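Long-range contact in putative alpha KG dependent 2,4-D dioxygenase (Burkholderia xenovorans, PDB 5J92), which binds iron(II) and probably acts as a 2-oxoglutarate-dependent dioxygenase of the TfdA family: residues A[19-24]-A[250-255]. Numbering follows the deposited sequence.
Sequences FIAARI and FVYSHE
A21 sets its methyl on the ring of Y252 in a CH-pi contact, CB standing 3.7 Å from the ring centroid and displaced toward the CD2–CE2 side. With CG anti to the backbone N (chi1 164°), the Y252 ring is carried toward A21 and offers it one face. On the ring's other face lies the backbone N of H254, and Y252 OH shares a 2.7 Å hydrogen bond with H254 ND1, which holds the tyrosine end in place. I20 completes the tight half: its CG2 packs 3.8 Å from Y252 CB, while its CD1 reaches down to the backbone, 3.3 Å from F250 O.

Toward R23 the fit becomes loose and wet. The guanidinium of R23 passes the imidazole obliquely, R23 NH2 lying 3.9 Å from H254 CE1, and the polar links run through water. Two waters each bridge R23 NH2 to E255 O; a third accepts from R23 NH1 at 2.7 Å and bonds to Y252 OH.

No direct hydrogen bond joins the segments; they belong to different sheets: strand 21-25 lies near the edge of the mixed sheet, between 12-15 and 50-53, and strand 251-254 at the edge of a three-stranded antiparallel sheet, beside 149-153, consistent with the double-stranded beta-helix (cupin) fold of this family. I52 touches both Y252 and H254, while helix 154-159 packs on F19 and F250.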
ATOM      1  N   PHE A  19      -8.710  21.137  -5.044  1.00 13.84           N
ATOM      2  CA  PHE A  19      -7.951  21.693  -3.926  1.00 14.39           C
ATOM      3  C   PHE A  19      -6.474  21.319  -3.856  1.00 13.85           C
ATOM      4  O   PHE A  19      -5.782  21.844  -2.977  1.00 17.26           O
ATOM      5  CB  PHE A  19      -8.644  21.320  -2.596  1.00 16.07           C
ATOM      6  CG  PHE A  19      -8.963  19.854  -2.440  1.00 20.67           C
ATOM      7  CD1 PHE A  19      -7.979  18.944  -2.064  1.00 16.28           C
ATOM      8  CD2 PHE A  19     -10.265  19.392  -2.605  1.00 19.52           C
ATOM      9  CE1 PHE A  19      -8.275  17.592  -1.882  1.00 18.40           C
ATOM     10  CE2 PHE A  19     -10.574  18.042  -2.433  1.00 20.40           C
ATOM     11  CZ  PHE A  19      -9.571  17.134  -2.068  1.00 18.87           C
ATOM     12  N   ILE A  20      -5.952  20.466  -4.730  1.00 13.05           N
ATOM     13  CA  ILE A  20      -4.548  20.058  -4.656  1.00 13.16           C
ATOM     14  C   ILE A  20      -3.667  20.886  -5.582  1.00 14.07           C
ATOM     15  O   ILE A  20      -2.556  21.264  -5.209  1.00 14.73           O
ATOM     16  CB  ILE A  20      -4.395  18.558  -4.975  1.00 14.89           C
ATOM     17  CG1 ILE A  20      -5.134  17.711  -3.942  1.00 14.61           C
ATOM     18  CG2 ILE A  20      -2.898  18.186  -5.025  1.00 14.19           C
ATOM     19  CD1 ILE A  20      -5.147  16.234  -4.282  1.00 17.69           C
ATOM     20  N   ALA A  21      -4.125  21.141  -6.807  1.00 13.25           N
ATOM     21  CA  ALA A  21      -3.247  21.630  -7.856  1.00 14.26           C
ATOM     22  C   ALA A  21      -3.935  22.711  -8.672  1.00 17.03           C
ATOM     23  O   ALA A  21      -5.150  22.675  -8.888  1.00 17.62           O
ATOM     24  CB  ALA A  21      -2.809  20.491  -8.793  1.00 15.19           C
ATOM     25  N   ALA A  22      -3.134  23.666  -9.140  1.00 16.45           N
ATOM     26  CA  ALA A  22      -3.626  24.722 -10.010  1.00 17.19           C
ATOM     27  C   ALA A  22      -2.517  25.158 -10.954  1.00 16.67           C
ATOM     28  O   ALA A  22      -1.337  25.179 -10.584  1.00 15.18           O
ATOM     29  CB  ALA A  22      -4.115  25.936  -9.215  1.00 14.74           C
ATOM     30  N   ARG A  23      -2.922  25.561 -12.154  1.00 12.13           N
ATOM     31  CA  ARG A  23      -2.030  26.215 -13.096  1.00 13.00           C
ATOM     32  C   ARG A  23      -2.023  27.718 -12.860  1.00 17.03           C
ATOM     33  O   ARG A  23      -3.034  28.321 -12.470  1.00 17.73           O
ATOM     34  CB  ARG A  23      -2.455  25.924 -14.541  1.00 13.38           C
ATOM     35  CG  ARG A  23      -2.102  24.500 -14.994  1.00 14.74           C
ATOM     36  CD  ARG A  23      -2.455  24.228 -16.461  1.00 15.37           C
ATOM     37  NE  ARG A  23      -1.902  22.944 -16.898  1.00 15.74           N
ATOM     38  CZ  ARG A  23      -2.435  21.759 -16.622  1.00 18.28           C
ATOM     39  NH1 ARG A  23      -3.570  21.683 -15.928  1.00 18.26           N
ATOM     40  NH2 ARG A  23      -1.847  20.649 -17.055  1.00 18.78           N
ATOM     41  N   ILE A  24      -0.863  28.323 -13.083  1.00 15.47           N
ATOM     42  CA  ILE A  24      -0.705  29.761 -12.985  1.00 16.72           C
ATOM     43  C   ILE A  24      -0.208  30.219 -14.341  1.00 18.44           C
ATOM     44  O   ILE A  24       0.912  29.887 -14.746  1.00 15.43           O
ATOM     45  CB  ILE A  24       0.264  30.160 -11.869  1.00 19.36           C
ATOM     46  CG1 ILE A  24      -0.374  29.819 -10.522  1.00 20.34           C
ATOM     47  CG2 ILE A  24       0.546  31.641 -11.949  1.00 17.56           C
ATOM     48  CD1 ILE A  24       0.541  29.992  -9.369  1.00 26.74           C
ATOM     49  N   PHE A 250      -7.950  11.807  -2.259  1.00 13.19           N
ATOM     50  CA  PHE A 250      -6.905  12.680  -1.744  1.00 15.65           C
ATOM     51  C   PHE A 250      -5.766  12.873  -2.738  1.00 15.51           C
ATOM     52  O   PHE A 250      -4.766  13.505  -2.390  1.00 13.37           O
ATOM     53  CB  PHE A 250      -6.338  12.123  -0.428  1.00 14.54           C
ATOM     54  CG  PHE A 250      -7.375  11.866   0.619  1.00 14.31           C
ATOM     55  CD1 PHE A 250      -8.286  12.855   0.978  1.00 14.52           C
ATOM     56  CD2 PHE A 250      -7.484  10.609   1.203  1.00 10.29           C
ATOM     57  CE1 PHE A 250      -9.249  12.603   1.934  1.00 15.11           C
ATOM     58  CE2 PHE A 250      -8.442  10.351   2.172  1.00 10.22           C
ATOM     59  CZ  PHE A 250      -9.332  11.355   2.537  1.00 13.49           C
ATOM     60  N   VAL A 251      -5.889  12.341  -3.958  1.00 12.89           N
ATOM     61  CA  VAL A 251      -4.775  12.263  -4.900  1.00 13.42           C
ATOM     62  C   VAL A 251      -5.091  13.032  -6.177  1.00 13.91           C
ATOM     63  O   VAL A 251      -6.209  12.957  -6.707  1.00 13.25           O
ATOM     64  CB  VAL A 251      -4.427  10.797  -5.224  1.00 15.81           C
ATOM     65  CG1 VAL A 251      -3.402  10.727  -6.370  1.00 16.08           C
ATOM     66  CG2 VAL A 251      -3.860  10.128  -3.951  1.00 14.14           C
ATOM     67  N   TYR A 252      -4.099  13.787  -6.651  1.00 16.20           N
ATOM     68  CA  TYR A 252      -4.086  14.386  -7.982  1.00 16.15           C
ATOM     69  C   TYR A 252      -2.942  13.762  -8.775  1.00 13.34           C
ATOM     70  O   TYR A 252      -1.798  13.751  -8.313  1.00 13.53           O
ATOM     71  CB  TYR A 252      -3.914  15.913  -7.905  1.00 13.49           C
ATOM     72  CG  TYR A 252      -3.506  16.575  -9.213  1.00 13.16           C
ATOM     73  CD1 TYR A 252      -4.394  16.662 -10.278  1.00 13.26           C
ATOM     74  CD2 TYR A 252      -2.234  17.109  -9.381  1.00 11.65           C
ATOM     75  CE1 TYR A 252      -4.021  17.271 -11.468  1.00 14.00           C
ATOM     76  CE2 TYR A 252      -1.843  17.715 -10.580  1.00 12.18           C
ATOM     77  CZ  TYR A 252      -2.752  17.792 -11.617  1.00 12.90           C
ATOM     78  OH  TYR A 252      -2.404  18.385 -12.810  1.00 17.46           O
ATOM     79  N   SER A 253      -3.252  13.249  -9.957  1.00 12.82           N
ATOM     80  CA  SER A 253      -2.264  12.654 -10.852  1.00 16.28           C
ATOM     81  C   SER A 253      -1.936  13.650 -11.965  1.00 18.37           C
ATOM     82  O   SER A 253      -2.815  14.032 -12.750  1.00 18.65           O
ATOM     83  CB  SER A 253      -2.796  11.336 -11.425  1.00 16.86           C
ATOM     84  OG  SER A 253      -1.815  10.691 -12.230  1.00 21.38           O
ATOM     85  N   HIS A 254      -0.688  14.099 -12.023  1.00 15.22           N
ATOM     86  CA  HIS A 254      -0.330  15.124 -12.993  1.00 14.95           C
ATOM     87  C   HIS A 254       0.133  14.476 -14.291  1.00 16.98           C
ATOM     88  O   HIS A 254       1.169  13.795 -14.317  1.00 17.50           O
ATOM     89  CB  HIS A 254       0.752  16.056 -12.456  1.00 14.62           C
ATOM     90  CG  HIS A 254       1.059  17.186 -13.384  1.00 14.68           C
ATOM     91  ND1 HIS A 254       0.153  18.195 -13.645  1.00 14.81           N
ATOM     92  CD2 HIS A 254       2.146  17.446 -14.147  1.00 14.90           C
ATOM     93  CE1 HIS A 254       0.684  19.043 -14.508  1.00 15.41           C
ATOM     94  NE2 HIS A 254       1.891  18.611 -14.830  1.00 16.61           N
ATOM     95  N   GLU A 255      -0.630  14.706 -15.367  1.00 18.34           N
ATOM     96  CA  GLU A 255      -0.206  14.338 -16.716  1.00 20.46           C
ATOM     97  C   GLU A 255       0.718  15.430 -17.240  1.00 18.73           C
ATOM     98  O   GLU A 255       0.287  16.566 -17.467  1.00 18.65           O
ATOM     99  CB  GLU A 255      -1.409  14.153 -17.642  1.00 20.48           C
ATOM    100  CG  GLU A 255      -2.293  12.963 -17.292  1.00 21.99           C
ATOM    101  CD  GLU A 255      -1.627  11.632 -17.585  1.00 26.70           C
ATOM    102  OE1 GLU A 255      -0.608  11.604 -18.311  1.00 31.78           O
ATOM    103  OE2 GLU A 255      -2.115  10.603 -17.080  1.00 29.82           O
TER
HETATM  104  O   HOH W   1       0.319  19.458 -18.280  1.00 17.24           O
HETATM  105  O   HOH W   2      -2.320  17.655 -16.807  1.00 38.00           O
HETATM  106  O   HOH W   3      -4.165  19.166 -15.052  1.00 40.71           O